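Local coordinates for protein L-Ribose isomerase (Acinetobacter, PDB 4Q0Q) that probably catalyses the reversible isomerisation of the aldose L-ribose to the ketose L-ribulose at a metal-containing active site, at residues T123-V128 against R214-Y219; S79-A84 against G100-L105; P160-V165 against T179-L184. One frame throughout, in Å; residues are numbered along the deposited sequence.

Contact 1 (T123-V128 against R214-Y219); sequences TESYEV and REVSTY. With CO (cobalt (II) ion), chain B; RUU (alpha-L-ribulofuranose), chain C.
Glu215 sends CG opposite its backbone N (chi1 175°) and runs extended beyond it, while Glu124 on the neighbouring strand holds CG in a nearly eclipsed position (chi1 26°); on the face of the sheet both residues share, these torsions swing the carboxylates together. Their OE1 atoms stand 3.2 Å apart as two acceptors. Tyr126, on the same face, gives its OH to Glu124 OE1 (2.6 Å), meeting the oxygen from its anti side and tilted from the carboxylate plane. Lys104 forms a salt bridge with Glu215 OE2, and Glu215 OE1 lies near the plane of the Tyr126 ring, at its edge. The tyrosine thus steadies Glu124 from the second shell, leaving OE2 to bind cobalt at 2.1 Å. His117, His119 and His199 complete the protein ligands, the three-histidine, one-glutamate set familiar from cupin beta-barrels, and O1 and O2 of the ribulofuranose each coordinate the metal at 2.3 Å. Sugar O3 donates a weak hydrogen bond to Glu215 OE2.

Ser125, Val216, Glu127 and Arg214 occupy the reverse face of this antiparallel pair. Small enough to sit close against the partner strand, Ser125 directs OG in the carbonyl plane onto a lone pair of Val216 O (2.7 Å), and a water bridges that OG to Arg214 O. Backbone bonds run both ways between Glu127 and Arg214, Arg214 N reaching Glu127 O at 2.8 Å. Their long side chains lie alongside each other, but Glu127 OE2 is well out of the guanidinium plane, 4.3 Å from Arg214 NE: nearness of charge only. Glu127 OE1 instead forms salt bridges with Lys190 of its own chain and Arg214 of the second subunit, whose Glu127 OE1 pairs with Arg214 NH2.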
# COMPACT_ATOMS: atom_id res chain seq x y z
N THR A 123 2.31 24.08 -15.63
CA THR A 123 3.57 23.39 -15.35
C THR A 123 3.16 22.15 -14.53
O THR A 123 2.31 22.24 -13.63
CB THR A 123 4.52 24.28 -14.52
OG1 THR A 123 5.14 25.25 -15.37
CG2 THR A 123 5.62 23.43 -13.86
N GLU A 124 3.72 20.99 -14.86
CA GLU A 124 3.39 19.75 -14.16
C GLU A 124 4.60 19.04 -13.58
O GLU A 124 5.75 19.38 -13.88
CB GLU A 124 2.63 18.79 -15.10
CG GLU A 124 2.91 18.98 -16.59
CD GLU A 124 2.11 18.04 -17.51
OE1 GLU A 124 2.47 16.86 -17.65
OE2 GLU A 124 1.11 18.50 -18.09
N SER A 125 4.34 18.06 -12.71
CA SER A 125 5.39 17.26 -12.09
C SER A 125 4.86 15.83 -12.04
O SER A 125 3.66 15.61 -11.96
CB SER A 125 5.69 17.75 -10.67
OG SER A 125 4.61 17.50 -9.79
N TYR A 126 5.77 14.85 -12.07
CA TYR A 126 5.38 13.45 -12.05
C TYR A 126 5.95 12.64 -10.90
O TYR A 126 7.10 12.82 -10.49
CB TYR A 126 5.79 12.75 -13.35
CG TYR A 126 5.51 13.53 -14.61
CD1 TYR A 126 4.25 14.06 -14.85
CD2 TYR A 126 6.51 13.75 -15.55
CE1 TYR A 126 3.98 14.80 -16.00
CE2 TYR A 126 6.26 14.48 -16.71
CZ TYR A 126 5.00 15.00 -16.93
OH TYR A 126 4.75 15.72 -18.08
N GLU A 127 5.12 11.73 -10.40
CA GLU A 127 5.47 10.83 -9.32
C GLU A 127 4.92 9.47 -9.75
O GLU A 127 3.70 9.28 -9.77
CB GLU A 127 4.81 11.26 -8.01
CG GLU A 127 5.07 10.34 -6.83
CD GLU A 127 4.25 10.72 -5.60
OE1 GLU A 127 4.12 11.93 -5.33
OE2 GLU A 127 3.76 9.82 -4.90
N VAL A 128 5.81 8.55 -10.11
CA VAL A 128 5.39 7.21 -10.53
C VAL A 128 4.98 6.41 -9.30
O VAL A 128 5.73 6.32 -8.33
CB VAL A 128 6.53 6.48 -11.28
CG1 VAL A 128 6.09 5.04 -11.65
CG2 VAL A 128 6.91 7.26 -12.53
N ARG A 214 1.10 9.90 -10.46
CA ARG A 214 0.41 11.03 -9.87
C ARG A 214 1.00 12.33 -10.43
O ARG A 214 2.21 12.57 -10.33
CB ARG A 214 0.56 11.04 -8.34
CG ARG A 214 -0.07 12.30 -7.71
CD ARG A 214 0.28 12.45 -6.23
NE ARG A 214 -0.20 11.33 -5.43
CZ ARG A 214 -1.19 11.41 -4.55
NH1 ARG A 214 -1.55 10.33 -3.87
NH2 ARG A 214 -1.83 12.56 -4.35
N GLU A 215 0.15 13.16 -11.01
CA GLU A 215 0.61 14.43 -11.52
C GLU A 215 0.18 15.53 -10.55
O GLU A 215 -0.97 15.57 -10.12
CB GLU A 215 0.02 14.73 -12.89
CG GLU A 215 0.39 16.11 -13.40
CD GLU A 215 -0.25 16.43 -14.73
OE1 GLU A 215 0.14 15.80 -15.73
OE2 GLU A 215 -1.14 17.30 -14.77
N VAL A 216 1.12 16.39 -10.19
CA VAL A 216 0.84 17.52 -9.33
C VAL A 216 1.27 18.70 -10.19
O VAL A 216 2.44 18.83 -10.54
CB VAL A 216 1.66 17.48 -8.02
CG1 VAL A 216 1.55 18.82 -7.31
CG2 VAL A 216 1.13 16.38 -7.10
N SER A 217 0.32 19.56 -10.53
CA SER A 217 0.63 20.68 -11.41
C SER A 217 -0.21 21.91 -11.12
O SER A 217 -1.02 21.92 -10.20
CB SER A 217 0.38 20.26 -12.84
OG SER A 217 -1.01 20.16 -13.08
N THR A 218 -0.00 22.96 -11.93
CA THR A 218 -0.79 24.17 -11.78
C THR A 218 -2.15 23.87 -12.42
O THR A 218 -2.35 22.78 -12.96
CB THR A 218 -0.10 25.41 -12.45
OG1 THR A 218 0.14 25.16 -13.84
CG2 THR A 218 1.21 25.73 -11.76
N TYR A 219 -3.07 24.82 -12.35
CA TYR A 219 -4.42 24.65 -12.86
C TYR A 219 -4.55 24.12 -14.28
O TYR A 219 -3.84 24.53 -15.19
CB TYR A 219 -5.18 25.98 -12.75
CG TYR A 219 -6.67 25.83 -12.87
CD1 TYR A 219 -7.44 25.41 -11.79
CD2 TYR A 219 -7.33 26.12 -14.07
CE1 TYR A 219 -8.83 25.28 -11.89
CE2 TYR A 219 -8.71 26.00 -14.18
CZ TYR A 219 -9.45 25.58 -13.09
OH TYR A 219 -10.82 25.49 -13.18
CO CO B . 0.70 17.84 -20.08
C1 RUU C . -0.18 15.20 -18.68
O1 RUU C . 0.94 15.64 -19.45
C2 RUU C . -1.45 15.86 -19.15
O2 RUU C . -1.31 17.28 -19.10
C3 RUU C . -2.71 15.45 -18.41
O3 RUU C . -2.98 16.35 -17.35
C4 RUU C . -3.78 15.59 -19.50
O4 RUU C . -4.18 16.95 -19.58
C5 RUU C . -3.04 15.22 -20.78
O5 RUU C . -1.65 15.49 -20.52
O HOH W 1 4.04 14.57 -8.81

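Contact 2 (S79-A84 against G100-L105); sequences SLNEPA and GLCDKL. With QDK (L-ribulose), chain E.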
# COMPACT_ATOMS: atom_id res chain seq x y z
N SER A 79 -8.48 14.55 -8.77
CA SER A 79 -8.96 14.74 -7.40
C SER A 79 -8.95 16.21 -7.00
O SER A 79 -9.63 16.61 -6.05
CB SER A 79 -8.09 13.95 -6.42
OG SER A 79 -6.77 14.48 -6.36
N LEU A 80 -8.18 17.01 -7.73
CA LEU A 80 -8.08 18.42 -7.42
C LEU A 80 -7.72 19.28 -8.62
O LEU A 80 -6.82 18.96 -9.39
CB LEU A 80 -7.02 18.62 -6.33
CG LEU A 80 -6.80 20.05 -5.84
CD1 LEU A 80 -7.95 20.47 -4.92
CD2 LEU A 80 -5.47 20.14 -5.10
N ASN A 81 -8.46 20.38 -8.78
CA ASN A 81 -8.23 21.36 -9.83
C ASN A 81 -8.76 22.66 -9.24
O ASN A 81 -9.87 23.12 -9.53
CB ASN A 81 -8.98 21.00 -11.12
CG ASN A 81 -8.44 21.74 -12.33
OD1 ASN A 81 -7.25 22.04 -12.40
ND2 ASN A 81 -9.31 22.03 -13.30
N GLU A 82 -7.93 23.22 -8.36
CA GLU A 82 -8.22 24.43 -7.62
C GLU A 82 -7.58 25.68 -8.24
O GLU A 82 -6.36 25.73 -8.42
CB GLU A 82 -7.73 24.24 -6.18
CG GLU A 82 -7.64 25.52 -5.35
CD GLU A 82 -8.97 26.21 -5.20
OE1 GLU A 82 -9.97 25.52 -4.92
OE2 GLU A 82 -9.02 27.45 -5.34
N PRO A 83 -8.39 26.69 -8.56
CA PRO A 83 -7.94 27.95 -9.16
C PRO A 83 -6.97 28.72 -8.26
O PRO A 83 -6.05 29.38 -8.75
CB PRO A 83 -9.25 28.73 -9.38
CG PRO A 83 -10.27 27.63 -9.56
CD PRO A 83 -9.87 26.66 -8.48
N ALA A 84 -7.17 28.61 -6.95
CA ALA A 84 -6.32 29.31 -5.99
C ALA A 84 -6.34 30.82 -6.24
O ALA A 84 -5.33 31.52 -6.10
CB ALA A 84 -4.89 28.78 -6.06
N GLY A 100 -2.64 28.04 -9.48
CA GLY A 100 -3.68 27.07 -9.17
C GLY A 100 -3.05 25.73 -8.82
O GLY A 100 -1.83 25.57 -8.95
N LEU A 101 -3.86 24.77 -8.41
CA LEU A 101 -3.37 23.45 -8.01
C LEU A 101 -4.20 22.32 -8.62
O LEU A 101 -5.42 22.28 -8.46
CB LEU A 101 -3.41 23.34 -6.48
CG LEU A 101 -2.53 24.32 -5.69
CD1 LEU A 101 -2.86 24.26 -4.20
CD2 LEU A 101 -1.06 23.99 -5.94
N CYS A 102 -3.52 21.40 -9.29
CA CYS A 102 -4.20 20.26 -9.91
C CYS A 102 -3.51 18.95 -9.53
O CYS A 102 -2.29 18.80 -9.71
CB CYS A 102 -4.21 20.42 -11.44
SG CYS A 102 -5.20 19.18 -12.34
N ASP A 103 -4.29 18.01 -9.00
CA ASP A 103 -3.78 16.70 -8.59
C ASP A 103 -4.61 15.64 -9.31
O ASP A 103 -5.83 15.70 -9.29
CB ASP A 103 -3.95 16.53 -7.07
CG ASP A 103 -3.08 15.41 -6.50
OD1 ASP A 103 -3.02 14.33 -7.11
OD2 ASP A 103 -2.46 15.63 -5.43
N LYS A 104 -3.95 14.69 -9.96
CA LYS A 104 -4.68 13.65 -10.65
C LYS A 104 -3.86 12.39 -10.78
O LYS A 104 -2.63 12.42 -10.74
CB LYS A 104 -5.11 14.13 -12.05
CG LYS A 104 -3.99 14.21 -13.07
CD LYS A 104 -3.79 15.64 -13.57
CE LYS A 104 -3.31 16.56 -12.45
NZ LYS A 104 -3.05 17.96 -12.92
N LEU A 105 -4.55 11.26 -10.91
CA LEU A 105 -3.90 9.98 -11.07
C LEU A 105 -4.05 9.61 -12.54
O LEU A 105 -5.15 9.66 -13.09
CB LEU A 105 -4.58 8.92 -10.20
CG LEU A 105 -3.80 7.61 -10.11
CD1 LEU A 105 -2.50 7.87 -9.35
CD2 LEU A 105 -4.64 6.55 -9.41
C1 QDK E . -12.26 16.16 -7.74
O1 QDK E . -13.10 15.11 -8.17
C2 QDK E . -12.75 17.47 -8.32
O2 QDK E . -13.92 17.83 -8.14
C3 QDK E . -11.85 18.25 -9.26
O3 QDK E . -12.35 18.15 -10.59
C4 QDK E . -11.78 19.71 -8.83
O4 QDK E . -13.06 20.32 -8.99
C5 QDK E . -11.34 19.80 -7.38
O5 QDK E . -11.18 21.16 -7.01
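Leu80 and Leu101 lie side by side on one face of an antiparallel pair, pointing the same way, with Leu80 CD2 4.0 Å from Leu101 CB. Beneath them the backbones are drawn close: Glu82 N to Leu101 O and Leu101 N to Glu82 O are both 2.7 Å. Gly100 continues the tight end. Its CA comes within 3.1 Å of Glu82 O, its N is buried without a polar partner, and its positive phi (90°) suits a residue with no side chain to crowd that carbonyl. Glu82 bends at chi2 (60°), carrying its carboxylate forward past Pro83 so that OE2 takes the N-H of Ala84 at 2.7 Å and fixes the turn that ends the strand.

At the other end the register slips by one residue. Ser79 and Leu80 both face Asp103 in a classic beta bulge, and Asp103 O accepts from Ser79 N (2.9 Å) as well as from Leu80 N, the latter in the carbonyl plane on a lone pair. The bulge falls where the chain turns a corner, in a sheet in which strand 101-108 runs between 73-82 and 211-217, as expected for a cupin-like barrel. Tyr38 OH bonds both Ser79 OG and Asp103 OD1, while Asp103 OD2 pairs with Lys190 of the second subunit.

On the face of Asn81 and Cys102 the side chains cover each other less. Asn81, partly exposed, rests its OD1 3.6 Å from Cys102 CB, and the same amide oxygen receives the N-H of Ser220, a use well suited to an asparagine. On the side of residues 79-82 turned from strand 101-105, an open-chain L-ribulose lies along the backbone, with a weak hydrogen bond from its O5 to Asn81 O (3.5 Å) and a further bond to Glu78.

Contact 3 (P160-V165 against T179-L184); sequences PWPEGV and TSYVRL. With RUU (alpha-L-ribulofuranose), chain H.
Pro162 and Tyr181 meet at about a right angle, the proline CD standing 3.3 Å from the centroid of the phenol ring and only 7° off its normal. This is a close CH-pi contact: a proline CD, its hydrogens polarised by the adjacent nitrogen, fits an electron-rich aromatic face well. In Tyr181, chi1 of 164° carries the ring toward the loop and chi2 near 90° turns its face to the proline; its OH is bonded to Glu134. Over the other face, offset toward the rim, lies the backbone N of Arg183.

Trp161 crosses Tyr181 obliquely, its CD1 3.9 Å from Tyr181 CB. Thr179 O meets the indole edge, 3.3 Å from Trp161 CD1; NE1 donates to Leu178 O, satisfying the one polar atom of the indole and fixing its rotation. Over one indole face lies a ribulofuranose, its C3 3.5 Å above the plane and over the centre, an apolar patch of sugar on a broad aromatic surface as is common in carbohydrate binding. Glu176 adds a hydrogen bond to this sugar.

The contact lies at the surface, where the loop after strand 132-137 folds back over strand 180-185, an outermost strand of the five-stranded sheet; Trp161 also meets Phe136 of strand 132-137, which runs antiparallel to strand 180-185.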
# COMPACT_ATOMS: atom_id res chain seq x y z
N PRO A 160 19.03 10.29 -24.98
CA PRO A 160 18.42 10.05 -26.28
C PRO A 160 17.43 8.90 -26.11
O PRO A 160 17.52 8.14 -25.14
CB PRO A 160 19.60 9.66 -27.16
CG PRO A 160 20.57 9.07 -26.19
CD PRO A 160 20.47 9.99 -25.01
N TRP A 161 16.49 8.78 -27.03
CA TRP A 161 15.50 7.72 -26.98
C TRP A 161 16.15 6.35 -27.03
O TRP A 161 17.19 6.17 -27.65
CB TRP A 161 14.57 7.80 -28.18
CG TRP A 161 13.52 8.84 -28.11
CD1 TRP A 161 13.63 10.10 -27.59
CD2 TRP A 161 12.22 8.74 -28.66
NE1 TRP A 161 12.46 10.80 -27.80
CE2 TRP A 161 11.58 9.99 -28.45
CE3 TRP A 161 11.52 7.72 -29.32
CZ2 TRP A 161 10.27 10.24 -28.88
CZ3 TRP A 161 10.22 7.97 -29.75
CH2 TRP A 161 9.61 9.22 -29.53
N PRO A 162 15.54 5.36 -26.37
CA PRO A 162 16.15 4.03 -26.44
C PRO A 162 15.74 3.46 -27.80
O PRO A 162 14.88 4.03 -28.48
CB PRO A 162 15.50 3.29 -25.26
CG PRO A 162 14.18 3.97 -25.10
CD PRO A 162 14.53 5.43 -25.30
N GLU A 163 16.36 2.37 -28.22
CA GLU A 163 16.04 1.76 -29.51
C GLU A 163 14.70 1.03 -29.54
O GLU A 163 14.28 0.42 -28.56
CB GLU A 163 17.14 0.78 -29.93
CG GLU A 163 18.34 1.41 -30.61
CD GLU A 163 19.43 0.39 -30.92
OE1 GLU A 163 20.08 -0.09 -29.97
OE2 GLU A 163 19.61 0.07 -32.12
N GLY A 164 14.02 1.12 -30.68
CA GLY A 164 12.77 0.42 -30.87
C GLY A 164 11.52 0.86 -30.13
O GLY A 164 10.81 0.03 -29.58
N VAL A 165 11.25 2.16 -30.11
CA VAL A 165 10.05 2.64 -29.45
C VAL A 165 8.95 2.64 -30.50
O VAL A 165 9.03 3.38 -31.48
CB VAL A 165 10.23 4.07 -28.92
CG1 VAL A 165 8.91 4.58 -28.36
CG2 VAL A 165 11.30 4.11 -27.85
N THR A 179 12.82 15.15 -28.45
CA THR A 179 14.08 14.43 -28.52
C THR A 179 14.65 13.90 -27.21
O THR A 179 15.40 12.92 -27.22
CB THR A 179 15.16 15.31 -29.19
OG1 THR A 179 15.49 16.40 -28.32
CG2 THR A 179 14.64 15.87 -30.50
N SER A 180 14.34 14.54 -26.09
CA SER A 180 14.85 14.09 -24.80
C SER A 180 13.98 12.99 -24.21
O SER A 180 12.75 13.00 -24.34
CB SER A 180 14.94 15.25 -23.82
OG SER A 180 16.00 16.12 -24.18
N TYR A 181 14.65 12.05 -23.55
CA TYR A 181 14.00 10.90 -22.94
C TYR A 181 14.45 10.70 -21.50
O TYR A 181 15.61 10.93 -21.17
CB TYR A 181 14.34 9.64 -23.75
CG TYR A 181 14.06 8.32 -23.07
CD1 TYR A 181 12.82 7.68 -23.20
CD2 TYR A 181 15.05 7.67 -22.33
CE1 TYR A 181 12.58 6.44 -22.62
CE2 TYR A 181 14.82 6.43 -21.74
CZ TYR A 181 13.59 5.82 -21.89
OH TYR A 181 13.38 4.58 -21.35
N VAL A 182 13.52 10.29 -20.65
CA VAL A 182 13.82 9.99 -19.26
C VAL A 182 12.84 8.91 -18.81
O VAL A 182 11.64 8.99 -19.08
CB VAL A 182 13.69 11.23 -18.34
CG1 VAL A 182 12.26 11.72 -18.28
CG2 VAL A 182 14.17 10.89 -16.95
N ARG A 183 13.37 7.88 -18.16
CA ARG A 183 12.55 6.79 -17.65
C ARG A 183 12.43 7.01 -16.15
O ARG A 183 13.44 7.04 -15.45
CB ARG A 183 13.22 5.45 -17.95
CG ARG A 183 12.42 4.25 -17.49
CD ARG A 183 12.58 3.09 -18.47
NE ARG A 183 11.83 1.91 -18.04
CZ ARG A 183 11.62 0.85 -18.81
NH1 ARG A 183 12.08 0.83 -20.06
NH2 ARG A 183 10.95 -0.19 -18.34
N LEU A 184 11.21 7.17 -15.67
CA LEU A 184 10.98 7.42 -14.24
C LEU A 184 10.43 6.19 -13.54
O LEU A 184 9.66 5.41 -14.11
CB LEU A 184 10.02 8.60 -14.06
CG LEU A 184 10.43 9.92 -14.72
CD1 LEU A 184 9.34 10.98 -14.52
CD2 LEU A 184 11.75 10.39 -14.12
C1 RUU H . 14.02 8.32 -31.76
O1 RUU H . 14.85 7.42 -32.48
C2 RUU H . 13.42 9.36 -32.68
O2 RUU H . 14.45 10.01 -33.41
C3 RUU H . 12.57 10.40 -31.94
O3 RUU H . 13.18 11.68 -32.03
C4 RUU H . 11.22 10.41 -32.64
O4 RUU H . 11.06 11.64 -33.35
C5 RUU H . 11.24 9.25 -33.63
O5 RUU H . 12.56 8.68 -33.61

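How the contacts relate
Contacts 1 and 2 are neighbours, their centres 9 Å apart, in one antiparallel sheet where strand 101-108 pairs with 211-217; Ser217 O and Cys102 N probably join them by a hydrogen bond. Both also touch the second subunit, so the sheet that supplies the metal ligand Glu124 also takes part in assembly. Contact 2 closes first along the chain, and contact 3 is nested inside the long loop closed by contact 1. Contact 3 joins a loop to strand 180-185 of the other sheet, about 20 Å from contact 1 between centres, and meets it where Leu184 packs on Tyr126 and Val128. From contact 2 it is about 29 Å away between centres, on the opposite side of the chain's centre.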